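Local coordinates for molybdopterin biosynthesis moeA protein (Pyrococcus horikoshii, PDB 1WU2), which probably acts in a late step of molybdenum cofactor biosynthesis, helping to insert molybdenum into molybdopterin, as MoeA-family proteins do, at residues E42-E47 against K176-V181; E120-K123 against K128-V131. All blocks are in the same frame, centred on the assembly; numbering follows the deposited sequence.

Interaction 1: residues E42-E47 against K176-V181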
ATOM      1  N   GLU A  42      15.363  13.847   4.223  1.00 29.78           N
ATOM      2  CA  GLU A  42      16.532  14.163   3.402  1.00 29.91           C
ATOM      3  C   GLU A  42      17.145  12.920   2.756  1.00 29.44           C
ATOM      4  O   GLU A  42      16.781  11.790   3.083  1.00 29.47           O
ATOM      5  CB  GLU A  42      17.593  14.867   4.261  1.00 30.16           C
ATOM      6  CG  GLU A  42      18.076  14.046   5.455  1.00 31.34           C
ATOM      7  CD  GLU A  42      19.048  14.803   6.350  1.00 33.23           C
ATOM      8  OE1 GLU A  42      19.952  15.488   5.812  1.00 34.45           O
ATOM      9  OE2 GLU A  42      18.915  14.705   7.592  1.00 33.54           O
ATOM     10  N   ASP A  43      18.077  13.145   1.834  1.00 28.98           N
ATOM     11  CA  ASP A  43      18.910  12.077   1.291  1.00 28.71           C
ATOM     12  C   ASP A  43      19.703  11.417   2.423  1.00 28.68           C
ATOM     13  O   ASP A  43      20.163  12.092   3.346  1.00 28.85           O
ATOM     14  CB  ASP A  43      19.900  12.632   0.255  1.00 28.53           C
ATOM     15  CG  ASP A  43      19.238  13.023  -1.067  1.00 28.17           C
ATOM     16  OD1 ASP A  43      18.094  12.605  -1.353  1.00 26.30           O
ATOM     17  OD2 ASP A  43      19.813  13.749  -1.896  1.00 28.00           O
ATOM     18  N   ILE A  44      19.852  10.097   2.341  1.00 28.59           N
ATOM     19  CA  ILE A  44      20.674   9.325   3.265  1.00 28.28           C
ATOM     20  C   ILE A  44      21.944   8.945   2.519  1.00 28.30           C
ATOM     21  O   ILE A  44      21.889   8.246   1.511  1.00 28.15           O
ATOM     22  CB  ILE A  44      19.919   8.057   3.733  1.00 28.21           C
ATOM     23  CG1 ILE A  44      18.597   8.427   4.416  1.00 27.87           C
ATOM     24  CG2 ILE A  44      20.785   7.223   4.669  1.00 28.20           C
ATOM     25  CD1 ILE A  44      18.744   9.258   5.674  1.00 27.74           C
ATOM     26  N   VAL A  45      23.081   9.430   3.006  1.00 28.30           N
ATOM     27  CA  VAL A  45      24.380   9.139   2.412  1.00 28.24           C
ATOM     28  C   VAL A  45      25.151   8.206   3.336  1.00 28.15           C
ATOM     29  O   VAL A  45      25.296   8.483   4.525  1.00 28.13           O
ATOM     30  CB  VAL A  45      25.207  10.426   2.190  1.00 28.28           C
ATOM     31  CG1 VAL A  45      26.530  10.105   1.505  1.00 28.34           C
ATOM     32  CG2 VAL A  45      24.415  11.438   1.377  1.00 28.48           C
ATOM     33  N   THR A  46      25.633   7.101   2.784  1.00 28.15           N
ATOM     34  CA  THR A  46      26.453   6.151   3.530  1.00 28.17           C
ATOM     35  C   THR A  46      27.858   6.697   3.794  1.00 28.49           C
ATOM     36  O   THR A  46      28.442   7.358   2.940  1.00 28.62           O
ATOM     37  CB  THR A  46      26.519   4.787   2.779  1.00 28.00           C
ATOM     38  OG1 THR A  46      27.330   3.864   3.508  1.00 27.80           O
ATOM     39  CG2 THR A  46      27.233   4.893   1.433  1.00 27.74           C
ATOM     40  N   GLU A  47      28.382   6.426   4.989  1.00 28.67           N
ATOM     41  CA  GLU A  47      29.764   6.759   5.336  1.00 28.84           C
ATOM     42  C   GLU A  47      30.646   5.501   5.298  1.00 28.82           C
ATOM     43  O   GLU A  47      31.829   5.556   5.636  1.00 28.94           O
ATOM     44  CB  GLU A  47      29.831   7.416   6.728  1.00 28.96           C
ATOM     45  CG  GLU A  47      29.340   8.862   6.788  1.00 29.34           C
ATOM     46  CD  GLU A  47      30.060   9.789   5.815  1.00 30.02           C
ATOM     47  OE1 GLU A  47      31.286   9.973   5.945  1.00 30.93           O
ATOM     48  OE2 GLU A  47      29.400  10.331   4.907  1.00 30.35           O
ATOM     49  N   LYS A 176      18.286   6.045  14.578  1.00 31.96           N
ATOM     50  CA  LYS A 176      17.085   6.862  14.442  1.00 31.94           C
ATOM     51  C   LYS A 176      17.184   7.726  13.181  1.00 31.53           C
ATOM     52  O   LYS A 176      18.036   8.615  13.090  1.00 31.48           O
ATOM     53  CB  LYS A 176      16.892   7.736  15.681  1.00 32.08           C
ATOM     54  CG  LYS A 176      16.709   6.948  16.974  1.00 33.07           C
ATOM     55  CD  LYS A 176      16.592   7.869  18.191  1.00 34.12           C
ATOM     56  CE  LYS A 176      15.209   8.506  18.294  1.00 34.91           C
ATOM     57  NZ  LYS A 176      14.365   7.863  19.339  1.00 35.75           N
ATOM     58  N   VAL A 177      16.314   7.437  12.214  1.00 31.10           N
ATOM     59  CA  VAL A 177      16.346   8.070  10.895  1.00 30.63           C
ATOM     60  C   VAL A 177      15.478   9.340  10.839  1.00 30.45           C
ATOM     61  O   VAL A 177      14.343   9.340  11.318  1.00 30.28           O
ATOM     62  CB  VAL A 177      15.908   7.064   9.791  1.00 30.55           C
ATOM     63  CG1 VAL A 177      14.416   6.718   9.882  1.00 30.39           C
ATOM     64  CG2 VAL A 177      16.258   7.586   8.407  1.00 30.73           C
ATOM     65  N   PRO A 178      16.008  10.423  10.266  1.00 30.17           N
ATOM     66  CA  PRO A 178      15.232  11.661  10.130  1.00 29.98           C
ATOM     67  C   PRO A 178      14.090  11.546   9.114  1.00 29.73           C
ATOM     68  O   PRO A 178      14.327  11.212   7.956  1.00 29.77           O
ATOM     69  CB  PRO A 178      16.274  12.686   9.663  1.00 30.04           C
ATOM     70  CG  PRO A 178      17.366  11.887   9.047  1.00 30.23           C
ATOM     71  CD  PRO A 178      17.377  10.567   9.737  1.00 30.07           C
ATOM     72  N   VAL A 179      12.870  11.816   9.570  1.00 29.39           N
ATOM     73  CA  VAL A 179      11.679  11.813   8.725  1.00 29.12           C
ATOM     74  C   VAL A 179      10.855  13.078   8.966  1.00 28.97           C
ATOM     75  O   VAL A 179      11.007  13.742   9.989  1.00 29.10           O
ATOM     76  CB  VAL A 179      10.796  10.566   8.986  1.00 29.11           C
ATOM     77  CG1 VAL A 179      11.523   9.298   8.572  1.00 28.54           C
ATOM     78  CG2 VAL A 179      10.355  10.484  10.451  1.00 29.14           C
ATOM     79  N   LYS A 180       9.982  13.409   8.022  1.00 28.63           N
ATOM     80  CA  LYS A 180       9.101  14.561   8.171  1.00 28.42           C
ATOM     81  C   LYS A 180       8.100  14.322   9.302  1.00 28.20           C
ATOM     82  O   LYS A 180       7.628  13.200   9.507  1.00 27.73           O
ATOM     83  CB  LYS A 180       8.336  14.836   6.873  1.00 28.36           C
ATOM     84  CG  LYS A 180       9.210  15.209   5.686  1.00 28.40           C
ATOM     85  CD  LYS A 180       9.627  16.666   5.718  1.00 28.22           C
ATOM     86  CE  LYS A 180      10.088  17.137   4.351  1.00 28.07           C
ATOM     87  NZ  LYS A 180      10.540  18.554   4.375  1.00 27.84           N
ATOM     88  N   VAL A 181       7.796  15.390  10.036  1.00 28.14           N
ATOM     89  CA  VAL A 181       6.715  15.381  11.010  1.00 28.18           C
ATOM     90  C   VAL A 181       5.407  15.239  10.241  1.00 28.12           C
ATOM     91  O   VAL A 181       5.227  15.871   9.199  1.00 28.15           O
ATOM     92  CB  VAL A 181       6.701  16.680  11.856  1.00 28.14           C
ATOM     93  CG1 VAL A 181       5.401  16.820  12.646  1.00 28.13           C
ATOM     94  CG2 VAL A 181       7.900  16.710  12.798  1.00 28.39           C
TER
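Glu42 faces Pro178 and Ile44 faces Val177 across a gap too wide for backbone pairing, with CA atoms 7.3 Å apart in the first pair and 8.9 Å apart in the second, so side chains alone bridge the two segments. The carboxylate of Glu42 reaches the CB-CG edge of the proline ring. Its CG sits between the backbone N and the carbonyl carbon (chi1 59°), and from there the chain runs straight out, crossing Pro178 at about a right angle and setting OE2 3.5 Å from Pro178 CG and 3.9 Å from Pro178 CB. This is a van der Waals contact of one carboxylate oxygen with ring CH2 groups, at the more exposed end of the contact. The buried end belongs to Ile44. Its CG1 lies beside the backbone N, and a second bend (chi2 -62°) directs CD1 at Val177 CG2, 4.1 Å away, and more loosely at Pro178 CD, 4.5 Å away. Each short strand is engaged with another partner: 44-45 pairs antiparallel with 153-155, and 176-180 with 27-31, where Val177 is bonded through its backbone to Val30. The contact thus joins two separate two-stranded ribbons of the part of MoeA built from chain on both sides of the inserted domain II. Leu169 of helix 163-171 touches both Ile44 and Val177, making their methyl contact part of a shared hydrophobic layer. Ile44 also rests on Leu172, Ile174 and Val154, while Val177 meets Leu40.

Interaction 2: residues E120-K123 against K128-V131; sequences EMVK and KIYV
Val122 meets the backbone carbonyl of Tyr130 with its first torsion (chi1 -63°) holding CG1 beside the valine's own N, where that methyl stands 3.3 Å from Tyr130 O. The branch point turns onto the same atom, with Val122 CB 3.2 Å from Tyr130 O, a snug fit. The two methyls then part: CG2 lies 4.2 Å from Ile129 CG2, and CG1 4.4 Å from Val131 CB. Tyr130 keeps its ring on the side of its backbone N (chi1 -67°), which brings the ring edge to Lys123 O; that oxygen lies near the ring plane, 3.7 Å from Tyr130 CD1. Lys123 and 128-131 belong to a beta hairpin, strands 123-125 and 128-131, with Val122 just ahead of its first strand; the hairpin closes one side of the mixed six-stranded sheet in the N-terminal MoeA region. Tyr130 N gives Lys123 O a weak, bent bond of 3.4 Å (129° at the hydrogen), supplemented by a CA-H...O contact from Ile129. A water donates to Tyr130 O at 2.7 Å and weakly accepts from Lys123 N. Val122 and Ile129 both pack on Tyr61 of strand 60-63, on the face turned from the Tyr130 ring. Ile129 is bonded through its backbone to Leu79 of the neighbouring strand 77-84.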
ATOM      1  N   GLU A 120      37.963 -25.596  -8.777  1.00 50.05           N
ATOM      2  CA  GLU A 120      37.633 -26.744  -9.624  1.00 50.90           C
ATOM      3  C   GLU A 120      37.971 -26.536 -11.104  1.00 51.41           C
ATOM      4  O   GLU A 120      38.091 -27.506 -11.853  1.00 51.48           O
ATOM      5  CB  GLU A 120      36.147 -27.131  -9.476  1.00 51.02           C
ATOM      6  CG  GLU A 120      35.201 -26.004  -9.052  1.00 51.52           C
ATOM      7  CD  GLU A 120      34.976 -25.927  -7.546  1.00 52.00           C
ATOM      8  OE1 GLU A 120      35.463 -26.809  -6.809  1.00 52.54           O
ATOM      9  OE2 GLU A 120      34.305 -24.975  -7.097  1.00 52.12           O
HETATM   10  N   MSE A 121      38.121 -25.281 -11.521  1.00 52.08           N
HETATM   11  CA  MSE A 121      38.424 -24.955 -12.917  1.00 52.71           C
HETATM   12  C   MSE A 121      39.914 -25.031 -13.266  1.00 53.17           C
HETATM   13  O   MSE A 121      40.297 -24.759 -14.407  1.00 53.09           O
HETATM   14  CB  MSE A 121      37.881 -23.563 -13.259  1.00 52.74           C
HETATM   15  CG  MSE A 121      36.376 -23.430 -13.063  1.00 52.95           C
HETATM   16 SE   MSE A 121      35.361 -24.711 -14.116  1.00 53.20          SE
HETATM   17  CE  MSE A 121      34.761 -25.870 -12.705  1.00 53.10           C
ATOM     18  N   VAL A 122      40.748 -25.396 -12.290  1.00 53.85           N
ATOM     19  CA  VAL A 122      42.178 -25.612 -12.523  1.00 54.41           C
ATOM     20  C   VAL A 122      42.639 -26.963 -11.974  1.00 54.94           C
ATOM     21  O   VAL A 122      42.052 -27.499 -11.033  1.00 55.00           O
ATOM     22  CB  VAL A 122      43.041 -24.481 -11.906  1.00 54.39           C
ATOM     23  CG1 VAL A 122      42.723 -23.153 -12.566  1.00 54.39           C
ATOM     24  CG2 VAL A 122      42.846 -24.389 -10.394  1.00 54.47           C
ATOM     25  N   LYS A 123      43.699 -27.502 -12.574  1.00 55.63           N
ATOM     26  CA  LYS A 123      44.282 -28.771 -12.149  1.00 56.21           C
ATOM     27  C   LYS A 123      45.379 -28.511 -11.122  1.00 56.51           C
ATOM     28  O   LYS A 123      46.327 -27.776 -11.398  1.00 56.48           O
ATOM     29  CB  LYS A 123      44.851 -29.527 -13.355  1.00 56.29           C
ATOM     30  CG  LYS A 123      45.005 -31.024 -13.132  1.00 56.80           C
ATOM     31  CD  LYS A 123      43.677 -31.761 -13.300  1.00 57.46           C
ATOM     32  CE  LYS A 123      43.595 -32.984 -12.396  1.00 57.74           C
ATOM     33  NZ  LYS A 123      43.380 -32.616 -10.967  1.00 57.93           N
ATOM     34  N   LYS A 128      51.745 -26.371  -8.294  1.00 54.83           N
ATOM     35  CA  LYS A 128      51.419 -25.645  -9.516  1.00 54.35           C
ATOM     36  C   LYS A 128      49.924 -25.762  -9.808  1.00 53.79           C
ATOM     37  O   LYS A 128      49.293 -26.758  -9.453  1.00 53.65           O
ATOM     38  CB  LYS A 128      52.221 -26.191 -10.705  1.00 54.38           C
ATOM     39  CG  LYS A 128      53.655 -26.625 -10.386  1.00 54.56           C
ATOM     40  CD  LYS A 128      54.588 -25.433 -10.212  1.00 54.67           C
ATOM     41  CE  LYS A 128      55.936 -25.845  -9.627  1.00 54.69           C
ATOM     42  NZ  LYS A 128      56.205 -25.186  -8.314  1.00 54.96           N
ATOM     43  N   ILE A 129      49.367 -24.729 -10.436  1.00 53.09           N
ATOM     44  CA  ILE A 129      48.010 -24.784 -10.984  1.00 52.57           C
ATOM     45  C   ILE A 129      48.051 -24.532 -12.487  1.00 52.01           C
ATOM     46  O   ILE A 129      48.981 -23.909 -12.999  1.00 51.82           O
ATOM     47  CB  ILE A 129      47.059 -23.774 -10.288  1.00 52.56           C
ATOM     48  CG1 ILE A 129      47.637 -22.356 -10.306  1.00 52.52           C
ATOM     49  CG2 ILE A 129      46.766 -24.220  -8.860  1.00 52.72           C
ATOM     50  CD1 ILE A 129      46.599 -21.274 -10.070  1.00 52.55           C
ATOM     51  N   TYR A 130      47.035 -25.025 -13.188  1.00 51.41           N
ATOM     52  CA  TYR A 130      46.975 -24.902 -14.641  1.00 50.92           C
ATOM     53  C   TYR A 130      45.645 -24.306 -15.080  1.00 50.41           C
ATOM     54  O   TYR A 130      44.577 -24.814 -14.740  1.00 50.37           O
ATOM     55  CB  TYR A 130      47.217 -26.265 -15.291  1.00 50.88           C
ATOM     56  CG  TYR A 130      48.629 -26.753 -15.066  1.00 50.76           C
ATOM     57  CD1 TYR A 130      48.953 -27.505 -13.941  1.00 50.66           C
ATOM     58  CD2 TYR A 130      49.646 -26.434 -15.959  1.00 50.71           C
ATOM     59  CE1 TYR A 130      50.250 -27.940 -13.718  1.00 50.48           C
ATOM     60  CE2 TYR A 130      50.948 -26.865 -15.745  1.00 50.58           C
ATOM     61  CZ  TYR A 130      51.243 -27.617 -14.623  1.00 50.48           C
ATOM     62  OH  TYR A 130      52.530 -28.046 -14.405  1.00 50.48           O
ATOM     63  N   VAL A 131      45.731 -23.213 -15.832  1.00 49.77           N
ATOM     64  CA  VAL A 131      44.558 -22.496 -16.311  1.00 49.36           C
ATOM     65  C   VAL A 131      44.431 -22.702 -17.824  1.00 48.78           C
ATOM     66  O   VAL A 131      45.369 -22.447 -18.584  1.00 48.80           O
ATOM     67  CB  VAL A 131      44.610 -20.988 -15.934  1.00 49.38           C
ATOM     68  CG1 VAL A 131      45.936 -20.345 -16.331  1.00 49.55           C
ATOM     69  CG2 VAL A 131      43.445 -20.232 -16.552  1.00 49.43           C
TER
HETATM   70  O   HOH W   1      44.103 -27.230 -15.848  1.00 38.85           O

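Overall arrangement
The two contacts lie far apart in an elongated chain, their centres about 49 Å and their nearest atoms about 32 Å from each other. Along the sequence, interaction 2 is nested inside the loop closed by interaction 1: the chain leaves 42-47, builds the six-stranded sheet that carries 120-123 and 128-131, and returns through strand 153-155 and helix 163-171 to 176-181. They share no sheet. Interaction 1 lies about 16 Å from the centre of the chain and interaction 2 about 50 Å out, in the distal inserted domain. This fits the MoeA layout, in which domain II is an excursion from domain I, and segment 176-181 leads on toward the probable molybdopterin-binding domain.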